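Local coordinates for type IV pilus secretin PilQ family protein (Vibrio cholerae, PDB 6W6M), which probably forms the outer-membrane channel for the type IVa competence pilus, assembling as a fourteen-subunit secretin required for natural competence, at residues A325-V330 with S558-F563; L335-V340 with F548-E553; V340-M345 with L378-A383; I436-E441 with A460-K465. All coordinates share one frame; numbering follows the deposited sequence.

Interaction 1 (A325-V330 with S558-F563); sequences ARIVTV and SELLIF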
# COMPACT_ATOMS: atom_id res chain seq x y z
N ALA A 325 -37.77 -14.10 -35.62
CA ALA A 325 -36.80 -13.38 -36.43
C ALA A 325 -36.34 -14.25 -37.59
O ALA A 325 -36.43 -15.47 -37.56
CB ALA A 325 -35.60 -12.93 -35.59
N ARG A 326 -35.84 -13.61 -38.64
CA ARG A 326 -35.39 -14.34 -39.82
C ARG A 326 -34.21 -13.63 -40.47
O ARG A 326 -34.35 -12.49 -40.91
CB ARG A 326 -36.51 -14.50 -40.83
CG ARG A 326 -36.31 -15.64 -41.77
CD ARG A 326 -37.26 -15.57 -42.92
NE ARG A 326 -37.25 -16.82 -43.68
CZ ARG A 326 -37.34 -16.88 -45.00
NH1 ARG A 326 -37.43 -15.77 -45.71
NH2 ARG A 326 -37.32 -18.06 -45.61
N ILE A 327 -33.07 -14.30 -40.55
CA ILE A 327 -31.85 -13.73 -41.10
C ILE A 327 -31.53 -14.47 -42.38
O ILE A 327 -31.41 -15.70 -42.36
CB ILE A 327 -30.68 -13.81 -40.11
CG1 ILE A 327 -30.96 -12.93 -38.90
CG2 ILE A 327 -29.39 -13.39 -40.77
CD1 ILE A 327 -30.01 -13.15 -37.78
N VAL A 328 -31.40 -13.74 -43.48
CA VAL A 328 -31.17 -14.34 -44.79
C VAL A 328 -29.93 -13.72 -45.42
O VAL A 328 -29.75 -12.50 -45.37
CB VAL A 328 -32.39 -14.15 -45.71
CG1 VAL A 328 -32.18 -14.87 -47.01
CG2 VAL A 328 -33.63 -14.66 -45.05
N THR A 329 -29.07 -14.55 -46.02
CA THR A 329 -27.93 -14.00 -46.73
C THR A 329 -27.67 -14.76 -48.03
O THR A 329 -27.84 -15.98 -48.09
CB THR A 329 -26.66 -14.01 -45.88
OG1 THR A 329 -25.64 -13.28 -46.56
CG2 THR A 329 -26.17 -15.40 -45.65
N VAL A 330 -27.26 -14.02 -49.06
CA VAL A 330 -27.02 -14.55 -50.39
C VAL A 330 -25.69 -14.02 -50.92
O VAL A 330 -25.38 -12.83 -50.77
CB VAL A 330 -28.16 -14.18 -51.36
CG1 VAL A 330 -27.84 -14.61 -52.76
CG2 VAL A 330 -29.46 -14.82 -50.92
N SER A 558 -23.01 -9.45 -52.57
CA SER A 558 -23.49 -10.00 -51.31
C SER A 558 -24.71 -9.23 -50.82
O SER A 558 -24.84 -8.03 -51.07
CB SER A 558 -22.39 -9.95 -50.25
OG SER A 558 -22.86 -10.44 -49.02
N GLU A 559 -25.59 -9.93 -50.11
CA GLU A 559 -26.80 -9.30 -49.62
C GLU A 559 -27.29 -9.96 -48.34
O GLU A 559 -27.33 -11.18 -48.24
CB GLU A 559 -27.89 -9.36 -50.67
CG GLU A 559 -29.15 -8.67 -50.29
CD GLU A 559 -30.17 -8.73 -51.39
OE1 GLU A 559 -29.86 -9.35 -52.43
OE2 GLU A 559 -31.27 -8.16 -51.22
N LEU A 560 -27.62 -9.12 -47.35
CA LEU A 560 -28.11 -9.61 -46.03
C LEU A 560 -29.41 -8.88 -45.69
O LEU A 560 -29.49 -7.67 -45.95
CB LEU A 560 -27.03 -9.35 -44.98
CG LEU A 560 -27.53 -9.24 -43.54
CD1 LEU A 560 -27.59 -10.61 -42.89
CD2 LEU A 560 -26.65 -8.30 -42.73
N LEU A 561 -30.38 -9.61 -45.14
CA LEU A 561 -31.67 -9.04 -44.74
C LEU A 561 -32.12 -9.63 -43.41
O LEU A 561 -31.87 -10.80 -43.12
CB LEU A 561 -32.75 -9.30 -45.78
CG LEU A 561 -32.59 -8.65 -47.15
CD1 LEU A 561 -33.67 -9.13 -48.08
CD2 LEU A 561 -32.66 -7.15 -47.04
N ILE A 562 -32.82 -8.82 -42.61
CA ILE A 562 -33.36 -9.27 -41.33
C ILE A 562 -34.85 -8.93 -41.25
O ILE A 562 -35.23 -7.77 -41.44
CB ILE A 562 -32.60 -8.65 -40.14
CG1 ILE A 562 -31.16 -9.16 -40.12
CG2 ILE A 562 -33.29 -8.98 -38.85
CD1 ILE A 562 -30.26 -8.44 -39.18
N PHE A 563 -35.68 -9.93 -40.98
CA PHE A 563 -37.12 -9.80 -40.85
C PHE A 563 -37.56 -10.13 -39.43
O PHE A 563 -36.89 -10.86 -38.71
CB PHE A 563 -37.89 -10.74 -41.78
CG PHE A 563 -37.55 -10.59 -43.22
CD1 PHE A 563 -36.51 -11.29 -43.78
CD2 PHE A 563 -38.31 -9.79 -44.04
CE1 PHE A 563 -36.20 -11.17 -45.10
CE2 PHE A 563 -38.01 -9.67 -45.37
CZ PHE A 563 -36.95 -10.36 -45.90
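Ile-327 meets two side chains of 558-563 at once, and both lie beside it pointing the same way: its CG1 is 4.0 Å from Ile-562 CG1 and its CG2 is 3.9 Å from Leu-560 CD1. All three residues are buried, and Ile-327 also packs on Val-482, Leu-560 on Gln-504 and Ile-562 on Ile-506. Burial lessens along this face at Thr-329, which is partly exposed. With chi1 at -171° its OG1 swings toward the partner strand and donates to Glu-559 O, from 43° above the carbonyl plane; that oxygen also accepts Val-330 N (3.0 Å). The strands run antiparallel at 169°, as neighbouring staves of the long-stranded secretin beta-barrel, with hydrogen-bonded pairs at Arg-326/Phe-563, Val-328/Leu-561 and Val-330/Glu-559. Val-328 N to Leu-561 O is 3.0 Å. The other face is more open to solvent: Arg-326 is exposed, and Val-328, Leu-561 and Phe-563 are partly so. Here Val-328 CG2 reaches the edge of the Phe-563 ring at CE1 at 4.3 Å, Arg-326 and Phe-563 meet through their CB atoms at 4.1 Å, and Leu-561 packs on Arg-425 of a neighbouring subunit.

Interaction 2 (L335-V340 with F548-E553); sequences LEELGV and FRRTYE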
# COMPACT_ATOMS: atom_id res chain seq x y z
N LEU A 335 -14.82 -15.21 -61.46
CA LEU A 335 -13.40 -14.92 -61.66
C LEU A 335 -12.94 -15.47 -63.00
O LEU A 335 -13.40 -16.54 -63.41
CB LEU A 335 -12.59 -15.52 -60.52
CG LEU A 335 -11.11 -15.19 -60.42
CD1 LEU A 335 -10.69 -15.15 -58.99
CD2 LEU A 335 -10.32 -16.23 -61.14
N GLU A 336 -12.02 -14.76 -63.67
CA GLU A 336 -11.46 -15.22 -64.94
C GLU A 336 -10.05 -14.67 -65.17
O GLU A 336 -9.79 -13.49 -64.94
CB GLU A 336 -12.35 -14.82 -66.09
CG GLU A 336 -11.87 -15.31 -67.42
CD GLU A 336 -12.81 -14.92 -68.52
OE1 GLU A 336 -13.81 -14.23 -68.23
OE2 GLU A 336 -12.56 -15.30 -69.69
N GLU A 337 -9.16 -15.54 -65.64
CA GLU A 337 -7.77 -15.15 -65.89
C GLU A 337 -7.17 -15.81 -67.14
O GLU A 337 -7.37 -16.99 -67.39
CB GLU A 337 -6.92 -15.47 -64.67
CG GLU A 337 -5.52 -14.88 -64.71
CD GLU A 337 -4.71 -15.22 -63.48
OE1 GLU A 337 -5.10 -16.16 -62.76
OE2 GLU A 337 -3.69 -14.55 -63.23
N LEU A 338 -6.43 -15.02 -67.92
CA LEU A 338 -5.77 -15.48 -69.14
C LEU A 338 -4.29 -15.12 -69.13
O LEU A 338 -3.93 -14.00 -68.78
CB LEU A 338 -6.42 -14.87 -70.38
CG LEU A 338 -7.86 -15.19 -70.76
CD1 LEU A 338 -8.29 -14.36 -71.93
CD2 LEU A 338 -8.06 -16.65 -71.07
N GLY A 339 -3.43 -16.04 -69.56
CA GLY A 339 -2.01 -15.76 -69.53
C GLY A 339 -1.25 -16.49 -70.62
O GLY A 339 -1.71 -17.50 -71.15
N VAL A 340 -0.06 -15.97 -70.94
CA VAL A 340 0.73 -16.46 -72.07
C VAL A 340 2.22 -16.48 -71.72
O VAL A 340 2.75 -15.57 -71.07
CB VAL A 340 0.50 -15.60 -73.33
CG1 VAL A 340 1.41 -16.04 -74.44
CG2 VAL A 340 -0.92 -15.73 -73.79
N PHE A 548 0.45 -11.19 -76.02
CA PHE A 548 1.41 -10.29 -75.38
C PHE A 548 0.85 -9.68 -74.10
O PHE A 548 1.24 -8.58 -73.72
CB PHE A 548 1.82 -9.17 -76.33
CG PHE A 548 2.55 -9.63 -77.54
CD1 PHE A 548 3.91 -9.88 -77.50
CD2 PHE A 548 1.89 -9.80 -78.75
CE1 PHE A 548 4.58 -10.29 -78.62
CE2 PHE A 548 2.56 -10.22 -79.86
CZ PHE A 548 3.91 -10.46 -79.80
N ARG A 549 -0.04 -10.37 -73.40
CA ARG A 549 -0.69 -9.73 -72.26
C ARG A 549 -1.30 -10.78 -71.35
O ARG A 549 -1.70 -11.85 -71.80
CB ARG A 549 -1.76 -8.74 -72.72
CG ARG A 549 -3.00 -9.39 -73.23
CD ARG A 549 -3.83 -8.43 -74.01
NE ARG A 549 -5.01 -9.08 -74.54
CZ ARG A 549 -5.75 -8.59 -75.53
NH1 ARG A 549 -5.41 -7.45 -76.11
NH2 ARG A 549 -6.81 -9.25 -75.94
N ARG A 550 -1.39 -10.44 -70.07
CA ARG A 550 -2.17 -11.21 -69.10
C ARG A 550 -3.31 -10.34 -68.61
O ARG A 550 -3.12 -9.15 -68.34
CB ARG A 550 -1.32 -11.67 -67.93
CG ARG A 550 -2.13 -12.33 -66.84
CD ARG A 550 -1.24 -12.99 -65.82
NE ARG A 550 -0.29 -12.06 -65.25
CZ ARG A 550 0.77 -12.41 -64.54
NH1 ARG A 550 1.02 -13.69 -64.32
NH2 ARG A 550 1.58 -11.49 -64.06
N THR A 551 -4.49 -10.95 -68.50
CA THR A 551 -5.73 -10.28 -68.17
C THR A 551 -6.41 -10.97 -66.99
O THR A 551 -6.47 -12.20 -66.93
CB THR A 551 -6.66 -10.27 -69.39
OG1 THR A 551 -6.92 -11.62 -69.80
CG2 THR A 551 -6.07 -9.50 -70.54
N TYR A 552 -6.92 -10.17 -66.06
CA TYR A 552 -7.53 -10.67 -64.84
C TYR A 552 -8.82 -9.91 -64.59
O TYR A 552 -8.86 -8.69 -64.76
CB TYR A 552 -6.57 -10.49 -63.66
CG TYR A 552 -7.14 -10.88 -62.33
CD1 TYR A 552 -7.25 -12.22 -61.96
CD2 TYR A 552 -7.58 -9.93 -61.44
CE1 TYR A 552 -7.76 -12.58 -60.75
CE2 TYR A 552 -8.10 -10.28 -60.22
CZ TYR A 552 -8.19 -11.61 -59.88
OH TYR A 552 -8.71 -11.96 -58.66
N GLU A 553 -9.87 -10.62 -64.17
CA GLU A 553 -11.15 -9.97 -63.92
C GLU A 553 -11.94 -10.70 -62.84
O GLU A 553 -12.05 -11.93 -62.86
CB GLU A 553 -11.97 -9.91 -65.18
CG GLU A 553 -13.27 -9.20 -65.00
CD GLU A 553 -14.04 -9.10 -66.29
OE1 GLU A 553 -13.56 -9.64 -67.31
OE2 GLU A 553 -15.13 -8.49 -66.29
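Glu-337 and Tyr-552 face each other as a non-hydrogen-bonded pair in a strand pair of the secretin barrel, the two strands running antiparallel. The glutamate crosses the tyrosine at a slant: its CG sits at the ring edge, near the ring plane and 4.2 Å from CD1, and its carboxylate is turned 75° away from that plane. Leu-335 meets the ring further along, toward its hydroxyl, at an oblique angle. Its CG, anti to the backbone N, sends CD1 to within 3.8 Å of Tyr-552 OH, whose hydrogen-bond partner is Gln-554 OE1. Arg-550 runs alongside Glu-337, pointing the same way, with guanidinium and carboxylate planes 39° apart. The two charged ends do not join, since Glu-337 OE2 and Arg-550 NE remain 4.7 Å apart. Instead the arginine forms a salt bridge with Asp-533 and a hydrogen bond to Ala-383 O, while the carboxylate receives weak bonds from Ser-384, Thr-385 and Ser-386.

On the reverse face Glu-336 and Glu-553 set out on diverging courses, their OE1 atoms 4.7 Å apart; such like charges might raise the pKa of one of them. Backbone bonds bracket the Glu-337/Tyr-552 pair, with Glu-336 N to Glu-553 O at 2.9 Å and Leu-338 N to Thr-551 O at 3.0 Å. Beside the second bond, Leu-338 and Thr-551 lie side by side. The hydroxyl of Thr-551, at chi1 59°, is directed at the leucine, which puts OG1 3.3 Å from Leu-338 CB.

Interaction 3 (V340-M345 with L378-A383); sequences VRWGVM and LNVNLA
A chi1 of 64° sets Trp-342 CG between its backbone N and carbonyl carbon, which brings the indole back over Val-380. The short strand 380-382 pairs antiparallel here with the long strand 320-347 of the secretin barrel wall, through Val-340/Leu-382, Arg-341/Asn-381 and Trp-342/Val-380. Asn-379 and Val-380 together oppose Trp-342, a classic beta bulge: Trp-342 O takes a sound bond from Val-380 N (3.0 Å) and a weak one from Asn-379 N. Val-380 CB makes a CH-pi contact, 3.9 Å from the centroid of the five-membered ring and 20° off its normal, while CG2 lies over the same indole near CZ2. Asn-379 packs toward the six-membered ring, its CB 3.5 Å from Trp-342 CZ3, with amide and ring planes only 18° apart. The indole NE1 is weakly bonded to Leu-547 O.

On the other face of the sheet Arg-341 lies beside Asn-381 and bends at chi3. Its guanidinium forms a salt bridge with Glu-408, and Leu-378 packs with it on Ile-357 of a neighbouring subunit. The aliphatic part of the arginine runs between two apolar groups: Leu-378 CD1 is 3.9 Å from Arg-341 CG, and Ala-383 CB is 3.6 Å from Arg-341 CD.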
# COMPACT_ATOMS: atom_id res chain seq x y z
N VAL A 340 -0.06 -15.97 -70.94
CA VAL A 340 0.73 -16.46 -72.07
C VAL A 340 2.22 -16.48 -71.72
O VAL A 340 2.75 -15.57 -71.07
CB VAL A 340 0.50 -15.60 -73.33
CG1 VAL A 340 1.41 -16.04 -74.44
CG2 VAL A 340 -0.92 -15.73 -73.79
N ARG A 341 2.90 -17.51 -72.20
CA ARG A 341 4.32 -17.69 -71.90
C ARG A 341 5.01 -18.16 -73.18
O ARG A 341 4.75 -19.28 -73.63
CB ARG A 341 4.48 -18.72 -70.78
CG ARG A 341 5.52 -18.40 -69.76
CD ARG A 341 5.18 -19.07 -68.46
NE ARG A 341 5.01 -20.50 -68.60
CZ ARG A 341 5.81 -21.41 -68.06
NH1 ARG A 341 6.84 -21.03 -67.33
NH2 ARG A 341 5.57 -22.70 -68.25
N TRP A 342 5.87 -17.34 -73.77
CA TRP A 342 6.55 -17.82 -74.98
C TRP A 342 7.99 -17.36 -75.04
O TRP A 342 8.39 -16.38 -74.40
CB TRP A 342 5.82 -17.40 -76.26
CG TRP A 342 5.74 -15.95 -76.55
CD1 TRP A 342 4.68 -15.14 -76.33
CD2 TRP A 342 6.75 -15.13 -77.16
NE1 TRP A 342 4.96 -13.87 -76.75
CE2 TRP A 342 6.22 -13.83 -77.26
CE3 TRP A 342 8.04 -15.37 -77.63
CZ2 TRP A 342 6.95 -12.77 -77.81
CZ3 TRP A 342 8.76 -14.32 -78.17
CH2 TRP A 342 8.21 -13.04 -78.25
N GLY A 343 8.77 -18.08 -75.84
CA GLY A 343 10.19 -17.81 -75.96
C GLY A 343 10.75 -18.25 -77.30
O GLY A 343 10.18 -19.11 -77.97
N VAL A 344 11.88 -17.66 -77.67
CA VAL A 344 12.56 -17.98 -78.92
C VAL A 344 14.05 -18.10 -78.66
O VAL A 344 14.57 -17.60 -77.66
CB VAL A 344 12.29 -16.92 -80.01
CG1 VAL A 344 13.11 -17.22 -81.25
CG2 VAL A 344 10.83 -16.88 -80.36
N MET A 345 14.75 -18.78 -79.56
CA MET A 345 16.19 -18.97 -79.41
C MET A 345 16.77 -19.34 -80.76
O MET A 345 16.43 -20.39 -81.30
CB MET A 345 16.46 -20.06 -78.38
CG MET A 345 17.90 -20.30 -78.08
SD MET A 345 18.09 -21.53 -76.78
CE MET A 345 17.73 -20.56 -75.33
N LEU A 378 12.95 -17.56 -71.58
CA LEU A 378 11.65 -17.05 -71.99
C LEU A 378 11.71 -15.56 -72.31
O LEU A 378 12.35 -14.78 -71.61
CB LEU A 378 10.62 -17.32 -70.90
CG LEU A 378 10.29 -18.78 -70.60
CD1 LEU A 378 9.36 -18.90 -69.41
CD2 LEU A 378 9.67 -19.46 -71.81
N ASN A 379 11.04 -15.17 -73.39
CA ASN A 379 10.91 -13.77 -73.76
C ASN A 379 9.77 -13.11 -73.00
O ASN A 379 9.97 -12.10 -72.33
CB ASN A 379 10.67 -13.64 -75.27
CG ASN A 379 11.95 -13.57 -76.05
OD1 ASN A 379 12.19 -12.63 -76.80
ND2 ASN A 379 12.79 -14.58 -75.89
N VAL A 380 8.57 -13.67 -73.12
CA VAL A 380 7.39 -13.13 -72.48
C VAL A 380 6.91 -14.15 -71.47
O VAL A 380 6.65 -15.30 -71.82
CB VAL A 380 6.29 -12.81 -73.51
CG1 VAL A 380 5.01 -12.45 -72.82
CG2 VAL A 380 6.75 -11.69 -74.40
N ASN A 381 6.78 -13.72 -70.21
CA ASN A 381 6.46 -14.61 -69.09
C ASN A 381 5.29 -14.03 -68.30
O ASN A 381 5.50 -13.38 -67.28
CB ASN A 381 7.70 -14.79 -68.22
CG ASN A 381 7.55 -15.90 -67.22
OD1 ASN A 381 6.86 -16.89 -67.46
ND2 ASN A 381 8.19 -15.75 -66.08
N LEU A 382 4.06 -14.29 -68.75
CA LEU A 382 2.86 -13.73 -68.16
C LEU A 382 1.84 -14.83 -67.92
O LEU A 382 0.70 -14.76 -68.37
CB LEU A 382 2.30 -12.64 -69.07
CG LEU A 382 3.23 -11.45 -69.28
CD1 LEU A 382 2.63 -10.45 -70.23
CD2 LEU A 382 3.56 -10.79 -67.97
N ALA A 383 2.27 -15.89 -67.25
CA ALA A 383 1.42 -17.04 -67.03
C ALA A 383 0.31 -16.73 -66.03
O ALA A 383 0.49 -16.00 -65.07
CB ALA A 383 2.24 -18.22 -66.52

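Interaction 4 (I436-E441 with A460-K465); sequences IEQGTE and AVLSLK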
# COMPACT_ATOMS: atom_id res chain seq x y z
N ILE A 436 -33.20 -16.28 -26.51
CA ILE A 436 -32.82 -17.62 -26.95
C ILE A 436 -31.49 -17.54 -27.69
O ILE A 436 -31.25 -16.61 -28.46
CB ILE A 436 -33.92 -18.29 -27.81
CG1 ILE A 436 -33.55 -19.74 -28.13
CG2 ILE A 436 -34.20 -17.52 -29.07
CD1 ILE A 436 -34.65 -20.55 -28.68
N GLU A 437 -30.61 -18.52 -27.44
CA GLU A 437 -29.21 -18.49 -27.87
C GLU A 437 -28.73 -19.84 -28.38
O GLU A 437 -29.26 -20.88 -28.02
CB GLU A 437 -28.28 -18.11 -26.73
CG GLU A 437 -28.14 -16.66 -26.47
CD GLU A 437 -27.29 -16.41 -25.26
OE1 GLU A 437 -27.04 -17.38 -24.52
OE2 GLU A 437 -26.86 -15.26 -25.05
N GLN A 438 -27.68 -19.80 -29.20
CA GLN A 438 -27.01 -21.01 -29.67
C GLN A 438 -25.63 -20.64 -30.20
O GLN A 438 -25.53 -19.87 -31.15
CB GLN A 438 -27.83 -21.68 -30.76
CG GLN A 438 -27.35 -23.05 -31.12
CD GLN A 438 -27.99 -23.58 -32.36
OE1 GLN A 438 -28.57 -24.65 -32.36
NE2 GLN A 438 -27.90 -22.82 -33.44
N GLY A 439 -24.57 -21.17 -29.59
CA GLY A 439 -23.24 -20.85 -30.07
C GLY A 439 -22.10 -21.37 -29.23
O GLY A 439 -22.15 -22.50 -28.77
N THR A 440 -21.04 -20.57 -29.04
CA THR A 440 -19.91 -20.96 -28.21
C THR A 440 -19.49 -19.82 -27.29
O THR A 440 -19.81 -18.65 -27.51
CB THR A 440 -18.69 -21.40 -29.04
OG1 THR A 440 -17.70 -21.96 -28.18
CG2 THR A 440 -18.09 -20.24 -29.78
N GLU A 441 -18.76 -20.17 -26.24
CA GLU A 441 -18.21 -19.21 -25.29
C GLU A 441 -16.70 -19.33 -25.28
O GLU A 441 -16.16 -20.38 -24.92
CB GLU A 441 -18.78 -19.44 -23.89
CG GLU A 441 -20.27 -19.32 -23.80
CD GLU A 441 -20.75 -19.45 -22.38
OE1 GLU A 441 -19.93 -19.82 -21.52
OE2 GLU A 441 -21.94 -19.17 -22.13
N ALA A 460 -20.06 -16.03 -28.77
CA ALA A 460 -20.16 -16.04 -30.22
C ALA A 460 -21.38 -16.91 -30.53
O ALA A 460 -21.25 -18.12 -30.70
CB ALA A 460 -18.90 -16.56 -30.85
N VAL A 461 -22.55 -16.28 -30.57
CA VAL A 461 -23.82 -16.98 -30.60
C VAL A 461 -24.71 -16.39 -31.69
O VAL A 461 -24.49 -15.29 -32.17
CB VAL A 461 -24.55 -16.92 -29.24
CG1 VAL A 461 -23.77 -17.63 -28.17
CG2 VAL A 461 -24.80 -15.49 -28.84
N LEU A 462 -25.70 -17.18 -32.11
CA LEU A 462 -26.87 -16.66 -32.85
C LEU A 462 -28.02 -16.45 -31.86
O LEU A 462 -28.56 -17.45 -31.37
CB LEU A 462 -27.25 -17.67 -33.94
CG LEU A 462 -28.69 -17.59 -34.45
CD1 LEU A 462 -28.84 -16.49 -35.48
CD2 LEU A 462 -29.13 -18.93 -35.02
N SER A 463 -28.36 -15.19 -31.57
CA SER A 463 -29.22 -14.90 -30.43
C SER A 463 -30.34 -13.93 -30.78
O SER A 463 -30.18 -13.05 -31.63
CB SER A 463 -28.43 -14.33 -29.27
OG SER A 463 -27.85 -13.09 -29.60
N LEU A 464 -31.46 -14.11 -30.08
CA LEU A 464 -32.58 -13.19 -30.11
C LEU A 464 -32.92 -12.75 -28.70
O LEU A 464 -33.06 -13.59 -27.80
CB LEU A 464 -33.80 -13.83 -30.77
CG LEU A 464 -35.09 -13.01 -30.81
CD1 LEU A 464 -34.91 -11.76 -31.63
CD2 LEU A 464 -36.22 -13.85 -31.35
N LYS A 465 -33.07 -11.44 -28.51
CA LYS A 465 -33.36 -10.85 -27.21
C LYS A 465 -34.47 -9.83 -27.38
O LYS A 465 -34.30 -8.87 -28.15
CB LYS A 465 -32.11 -10.17 -26.66
CG LYS A 465 -31.81 -10.46 -25.24
CD LYS A 465 -30.41 -10.02 -24.92
CE LYS A 465 -29.45 -10.64 -25.91
NZ LYS A 465 -29.59 -12.12 -25.95
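The carboxylate of Glu-437 and the amide of Gln-438 are the flat groups here, and each is carried past 460-465 by its aliphatic stem. Glu-437 CG rests on Ser-463 CB at 3.7 Å. With CG beside the backbone N (chi1 -83°) and the chain extended beyond it, OE2 arrives 4.3 Å from Lys-465 NZ, opposite charges that stay beyond salt-bridge distance; the same oxygen makes a long, weak ion pair with Lys-459. The Gln-438 amide has its NE2 side near Leu-462 CD2, at 4.4 Å, whereas OE1 accepts a hydrogen bond from Gln-504 of a neighbouring subunit.

Two apolar contacts flank this middle. Ile-436 CG2 touches Leu-464 CB at 4.1 Å, and Thr-440 CG2 touches Ala-460 CB at 3.9 Å. Between them the chain turns a corner at Gly-439, which comes close to its partner strand: Gly-439 CA is 3.8 Å from Val-461 CG1. The backbone bonding records the corner. Ile-436 and Leu-464 bond in both directions, and Leu-462 N reaches Gln-438 O at 2.9 Å, but the return bond from Gln-438 N to Leu-462 O is weak. Beyond the corner Thr-440 and Ala-460 bond in both directions, Ala-460 N to Thr-440 O at 2.9 Å.

Thr-440 OG1 and Glu-441 bond to the same neighbouring subunit, and residues 436-441 pair antiparallel with one of its strands. The arrangement is a beta hairpin whose outer strand extends the sheet across the interface, consistent with the inner, gate-forming layer of a secretin's double-walled barrel.

How the interactions relate
Interactions 1, 2 and 3 lie along strand 320-347. The first two pair it with strand 549-568 at points whose centres are 35 Å apart, and interaction 3 adds the short strand 380-382, its centre 14 Å from that of interaction 2, sharing Val-340. Interaction 4 belongs to the other sheet, as the hairpin 434-444/456-471, yet it touches interaction 1 where Ile-327 and Ala-325 pack on Leu-462 and Leu-464. In sequence, interactions 3 and 4 follow each other inside the span closed by interaction 2, itself nested within interaction 1. Strands 320-347 and 549-568, far apart in sequence, are neighbours in this subunit's share of the barrel wall, against which the hairpin sheet packs at interaction 1.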